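Local atomic coordinates of sensor protein (Rhodopseudomonas palustris, PDB entry 2OOL), a protein that senses light through a bound biliverdin-type chromophore and probably passes the signal on as a histidine kinase, the present chain being its chromophore-binding domain. Residues D52-S57 with L73-I78; E63-Q68 with L107-P112. All blocks are in the same frame, centred on the assembly; numbering follows the deposited sequence.

Interaction 1: residues D52-S57 with L73-I78; sequences DLRIAS and LLNVPI
Leu-73 opens the contact with its carbonyl: O lies 3.5 Å from CB of Ile-55. It is also the first residue of a type II beta turn that ends at Val-76. Leu-74 sets its CD2 methyl 3.6 Å from the carbonyl O of Ala-56.

Asn-75 is gripped twice through its backbone. Its N donates to Ile-55 O over 2.8 Å. Its O accepts from NH1 of Arg-54, also at 2.8 Å and almost straight off the carbonyl (C=O...N 174°). Arg-54 runs extended from CG to NE, which carries the guanidinium out to this carbonyl. The Asn-75 amide lies across the arginine chain, with ND2 3.5 Å from CD.

Val-76 O takes the N-H of Ile-55 at 2.9 Å. Pro-77 bridges to Arg-54 by its backbone. Its ring runs alongside the arginine, and CG lies over one guanidinium face.

Ile-78 N closes the pairing with a 3.1 Å bond to Leu-53 O. Its side chain crosses that of Ile-55 at about a right angle and also packs on Phe-46 of strand 44-48. Here the loop before helix 84-94 pairs with the residues leading into strand 55-59 and with its first residue, Ile-55. The next two, Ala-56 and Ser-57, form a classic beta bulge opposite Val-47, within the phytochrome PAS domain.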
loop_
_atom_site.group_PDB
_atom_site.type_symbol
_atom_site.label_atom_id
_atom_site.label_comp_id
_atom_site.label_asym_id
_atom_site.label_seq_id
_atom_site.Cartn_x
_atom_site.Cartn_y
_atom_site.Cartn_z
ATOM N N ASP A 52 -23.181 9.507 25.354
ATOM C CA ASP A 52 -24.250 9.510 24.357
ATOM C C ASP A 52 -23.889 10.420 23.171
ATOM O O ASP A 52 -24.741 10.767 22.343
ATOM C CB ASP A 52 -25.543 9.986 25.028
ATOM C CG ASP A 52 -25.268 10.968 26.167
ATOM O OD1 ASP A 52 -24.258 11.732 26.021
ATOM O OD2 ASP A 52 -26.022 10.938 27.191
ATOM N N LEU A 53 -22.623 10.818 23.086
ATOM C CA LEU A 53 -22.132 11.473 21.904
ATOM C C LEU A 53 -22.823 12.819 21.598
ATOM O O LEU A 53 -23.097 13.157 20.442
ATOM C CB LEU A 53 -22.230 10.469 20.738
ATOM C CG LEU A 53 -21.021 9.534 20.697
ATOM C CD1 LEU A 53 -21.080 8.570 19.542
ATOM C CD2 LEU A 53 -19.754 10.377 20.560
ATOM N N ARG A 54 -23.069 13.597 22.639
ATOM C CA ARG A 54 -23.731 14.890 22.499
ATOM C C ARG A 54 -22.718 15.914 22.092
ATOM O O ARG A 54 -21.620 15.854 22.540
ATOM C CB ARG A 54 -24.361 15.312 23.818
ATOM C CG ARG A 54 -25.567 14.477 24.174
ATOM C CD ARG A 54 -26.248 14.856 25.494
ATOM N NE ARG A 54 -27.434 14.006 25.570
ATOM C CZ ARG A 54 -28.642 14.320 25.104
ATOM N NH1 ARG A 54 -28.905 15.526 24.607
ATOM N NH2 ARG A 54 -29.615 13.426 25.181
ATOM N N ILE A 55 -23.110 16.904 21.319
ATOM C CA ILE A 55 -22.125 17.839 20.750
ATOM C C ILE A 55 -21.711 18.877 21.807
ATOM O O ILE A 55 -22.552 19.509 22.410
ATOM C CB ILE A 55 -22.695 18.530 19.488
ATOM C CG1 ILE A 55 -22.843 17.527 18.345
ATOM C CG2 ILE A 55 -21.904 19.707 19.113
ATOM C CD1 ILE A 55 -23.824 17.988 17.284
ATOM N N ALA A 56 -20.413 19.092 21.990
ATOM C CA ALA A 56 -19.981 20.087 22.993
ATOM C C ALA A 56 -19.353 21.318 22.350
ATOM O O ALA A 56 -19.354 22.393 22.927
ATOM C CB ALA A 56 -19.089 19.445 24.081
ATOM N N SER A 57 -18.925 21.192 21.104
ATOM C CA SER A 57 -18.458 22.333 20.337
ATOM C C SER A 57 -18.477 21.973 18.852
ATOM O O SER A 57 -18.359 20.783 18.521
ATOM C CB SER A 57 -17.013 22.676 20.741
ATOM O OG SER A 57 -16.429 23.601 19.848
ATOM N N LEU A 73 -26.649 23.743 18.218
ATOM C CA LEU A 73 -26.312 22.303 18.198
ATOM C C LEU A 73 -25.749 21.847 19.543
ATOM O O LEU A 73 -25.471 20.653 19.759
ATOM C CB LEU A 73 -25.295 21.989 17.086
ATOM C CG LEU A 73 -25.823 22.253 15.653
ATOM C CD1 LEU A 73 -24.769 22.254 14.581
ATOM C CD2 LEU A 73 -26.944 21.274 15.284
ATOM N N LEU A 74 -25.566 22.784 20.456
ATOM C CA LEU A 74 -24.850 22.427 21.670
ATOM C C LEU A 74 -25.751 21.509 22.557
ATOM O O LEU A 74 -26.931 21.767 22.830
ATOM C CB LEU A 74 -24.277 23.670 22.377
ATOM C CG LEU A 74 -23.289 24.526 21.529
ATOM C CD1 LEU A 74 -22.820 25.830 22.246
ATOM C CD2 LEU A 74 -22.060 23.768 20.994
ATOM N N ASN A 75 -25.150 20.382 22.892
ATOM C CA ASN A 75 -25.732 19.292 23.622
ATOM C C ASN A 75 -26.698 18.393 22.861
ATOM O O ASN A 75 -27.378 17.560 23.475
ATOM C CB ASN A 75 -26.366 19.778 24.940
ATOM C CG ASN A 75 -26.172 18.797 26.036
ATOM O OD1 ASN A 75 -27.003 18.665 26.951
ATOM N ND2 ASN A 75 -25.075 18.070 25.956
ATOM N N VAL A 76 -26.748 18.536 21.540
ATOM C CA VAL A 76 -27.587 17.691 20.714
ATOM C C VAL A 76 -26.857 16.389 20.370
ATOM O O VAL A 76 -25.673 16.396 20.092
ATOM C CB VAL A 76 -28.020 18.437 19.434
ATOM C CG1 VAL A 76 -28.822 17.528 18.551
ATOM C CG2 VAL A 76 -28.843 19.672 19.822
ATOM N N PRO A 77 -27.551 15.252 20.424
ATOM C CA PRO A 77 -26.872 14.055 19.985
ATOM C C PRO A 77 -26.399 14.130 18.495
ATOM O O PRO A 77 -27.147 14.535 17.593
ATOM C CB PRO A 77 -27.898 12.960 20.197
ATOM C CG PRO A 77 -28.869 13.500 21.132
ATOM C CD PRO A 77 -28.898 14.979 20.925
ATOM N N ILE A 78 -25.161 13.767 18.245
ATOM C CA ILE A 78 -24.634 13.949 16.887
ATOM C C ILE A 78 -25.404 13.014 15.921
ATOM O O ILE A 78 -25.581 13.338 14.746
ATOM C CB ILE A 78 -23.119 13.748 16.816
ATOM C CG1 ILE A 78 -22.570 14.311 15.473
ATOM C CG2 ILE A 78 -22.755 12.289 17.027
ATOM C CD1 ILE A 78 -21.111 14.234 15.327
#

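Interaction 2: residues E63-Q68 with L107-P112; sequences EDLLRQ and LDVVTP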
loop_
_atom_site.group_PDB
_atom_site.type_symbol
_atom_site.label_atom_id
_atom_site.label_comp_id
_atom_site.label_asym_id
_atom_site.label_seq_id
_atom_site.Cartn_x
_atom_site.Cartn_y
_atom_site.Cartn_z
ATOM N N GLU A 63 -22.623 25.665 10.030
ATOM C CA GLU A 63 -23.838 26.388 9.654
ATOM C C GLU A 63 -24.159 26.192 8.179
ATOM O O GLU A 63 -25.330 26.054 7.802
ATOM C CB GLU A 63 -23.704 27.885 9.960
ATOM C CG GLU A 63 -24.816 28.749 9.378
ATOM C CD GLU A 63 -25.151 29.960 10.263
ATOM O OE1 GLU A 63 -24.267 30.813 10.523
ATOM O OE2 GLU A 63 -26.310 30.043 10.706
ATOM N N ASP A 64 -23.136 26.162 7.335
ATOM C CA ASP A 64 -23.396 25.930 5.941
ATOM C C ASP A 64 -23.719 24.467 5.660
ATOM O O ASP A 64 -24.314 24.159 4.635
ATOM C CB ASP A 64 -22.212 26.338 5.085
ATOM C CG ASP A 64 -21.657 27.693 5.459
ATOM O OD1 ASP A 64 -22.449 28.672 5.547
ATOM O OD2 ASP A 64 -20.425 27.762 5.667
ATOM N N LEU A 65 -23.279 23.562 6.513
ATOM C CA LEU A 65 -23.519 22.157 6.274
ATOM C C LEU A 65 -24.964 21.866 6.577
ATOM O O LEU A 65 -25.706 21.425 5.718
ATOM C CB LEU A 65 -22.586 21.299 7.133
ATOM C CG LEU A 65 -22.615 19.781 6.951
ATOM C CD1 LEU A 65 -22.487 19.340 5.486
ATOM C CD2 LEU A 65 -21.609 19.137 7.860
ATOM N N LEU A 66 -25.363 22.168 7.812
ATOM C CA LEU A 66 -26.658 21.781 8.369
ATOM C C LEU A 66 -27.716 22.887 8.311
ATOM O O LEU A 66 -28.863 22.609 8.574
ATOM C CB LEU A 66 -26.451 21.349 9.835
ATOM C CG LEU A 66 -25.454 20.193 9.951
ATOM C CD1 LEU A 66 -25.065 19.937 11.373
ATOM C CD2 LEU A 66 -26.013 18.924 9.289
ATOM N N ARG A 67 -27.328 24.123 7.993
ATOM C CA ARG A 67 -28.248 25.245 7.834
ATOM C C ARG A 67 -28.871 25.695 9.159
ATOM O O ARG A 67 -30.028 26.104 9.212
ATOM C CB ARG A 67 -29.340 24.920 6.809
ATOM C CG ARG A 67 -28.765 24.630 5.414
ATOM C CD ARG A 67 -28.388 25.954 4.693
ATOM N NE ARG A 67 -27.279 25.801 3.739
ATOM C CZ ARG A 67 -26.341 26.728 3.499
ATOM N NH1 ARG A 67 -26.333 27.898 4.159
ATOM N NH2 ARG A 67 -25.379 26.479 2.611
ATOM N N GLN A 68 -28.057 25.669 10.213
ATOM C CA GLN A 68 -28.519 26.006 11.549
ATOM C C GLN A 68 -27.437 26.793 12.286
ATOM O O GLN A 68 -26.251 26.649 11.990
ATOM C CB GLN A 68 -28.896 24.732 12.305
ATOM C CG GLN A 68 -30.237 24.105 11.858
ATOM C CD GLN A 68 -30.258 22.599 12.060
ATOM O OE1 GLN A 68 -29.208 21.981 12.294
ATOM N NE2 GLN A 68 -31.441 21.998 11.968
ATOM N N LEU A 107 -18.632 8.410 7.134
ATOM C CA LEU A 107 -19.794 8.970 7.770
ATOM C C LEU A 107 -20.602 9.757 6.736
ATOM O O LEU A 107 -20.032 10.547 5.950
ATOM C CB LEU A 107 -19.371 9.886 8.908
ATOM C CG LEU A 107 -18.654 9.225 10.122
ATOM C CD1 LEU A 107 -18.267 10.205 11.131
ATOM C CD2 LEU A 107 -19.499 8.153 10.765
ATOM N N ASP A 108 -21.914 9.511 6.737
ATOM C CA ASP A 108 -22.890 10.192 5.919
ATOM C C ASP A 108 -23.722 11.094 6.821
ATOM O O ASP A 108 -24.355 10.601 7.764
ATOM C CB ASP A 108 -23.786 9.150 5.201
ATOM C CG ASP A 108 -23.001 8.324 4.129
ATOM O OD1 ASP A 108 -22.022 8.825 3.590
ATOM O OD2 ASP A 108 -23.339 7.168 3.822
ATOM N N VAL A 109 -23.701 12.396 6.533
ATOM C CA VAL A 109 -24.426 13.434 7.260
ATOM C C VAL A 109 -25.727 13.719 6.508
ATOM O O VAL A 109 -25.701 13.862 5.278
ATOM C CB VAL A 109 -23.591 14.726 7.305
ATOM C CG1 VAL A 109 -24.305 15.886 7.953
ATOM C CG2 VAL A 109 -22.239 14.463 7.972
ATOM N N VAL A 110 -26.859 13.766 7.235
ATOM C CA VAL A 110 -28.160 14.091 6.653
ATOM C C VAL A 110 -28.364 15.601 6.770
ATOM O O VAL A 110 -28.399 16.127 7.868
ATOM C CB VAL A 110 -29.254 13.276 7.325
ATOM C CG1 VAL A 110 -30.617 13.545 6.688
ATOM C CG2 VAL A 110 -28.911 11.776 7.259
ATOM N N THR A 111 -28.361 16.306 5.640
ATOM C CA THR A 111 -28.440 17.764 5.581
ATOM C C THR A 111 -29.752 18.133 4.906
ATOM O O THR A 111 -30.378 17.291 4.231
ATOM C CB THR A 111 -27.223 18.445 4.790
ATOM O OG1 THR A 111 -27.415 18.372 3.381
ATOM C CG2 THR A 111 -25.845 17.859 5.131
ATOM N N PRO A 112 -30.182 19.397 5.035
ATOM C CA PRO A 112 -31.462 19.752 4.404
ATOM C C PRO A 112 -31.385 19.675 2.876
ATOM O O PRO A 112 -32.406 19.533 2.224
ATOM C CB PRO A 112 -31.696 21.209 4.855
ATOM C CG PRO A 112 -30.749 21.436 5.997
ATOM C CD PRO A 112 -29.565 20.560 5.691
#
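Leu-65 and Leu-66 lean on Val-109 and Thr-111, packing a short helix of the PAS domain against the outermost strand 105-111 of its antiparallel sheet. The side-chain contacts are mainly apolar.

Leu-65 has CG opposite its backbone N (chi1 -176°), and this sends its branch toward the strand. CD1 meets the methyl CG2 of Thr-111 at 3.7 Å, the two side chains crossing at about a right angle. The other branch, CD2, lies 4.2 Å from Val-109 CG1.

Leu-66 starts out pointing from the strand. Its CG swings beside the backbone N (chi1 -58°), and CD2 turns back to reach Val-109 CG1 at 3.7 Å. Both leucines thus share one valine methyl. Val-109 also packs on Phe-118 of the adjacent strand, and on Leu-133.

Thr-111 divides its branches. OG1 bonds to Gly-114 O, while CG2 stays with the leucines.

Arg-67 leaves the helix with positive phi. Its CB and CG meet the proline ring, and a bend in the chain turns the rest of it off the ring. CG of Arg-67 lies 3.8 Å from CG of Pro-112. The same Pro-112 CG is 3.4 Å from the carbonyl O of Leu-66.

Both contacts belong to the PAS domain and reach the same sheet. Their segments alternate along the chain, and strand 55-59 is followed by helix 62-66. Interaction 1 joins a loop to a strand nearer the middle of the sheet. It is polar at heart, with backbone bonds and one arginine bond. Interaction 2 sets the helix against the outermost strand and relies on side-chain packing. Each is partly buried: Ile-55, Ile-78, Leu-65, Leu-66 and Val-109 are buried, while Asn-75 and Pro-112 are exposed. The centres of interactions 1 and 2 are about 14 Å apart. Leu-73 joins them, its CD1 lying 4.0 Å from CD1 of Leu-66.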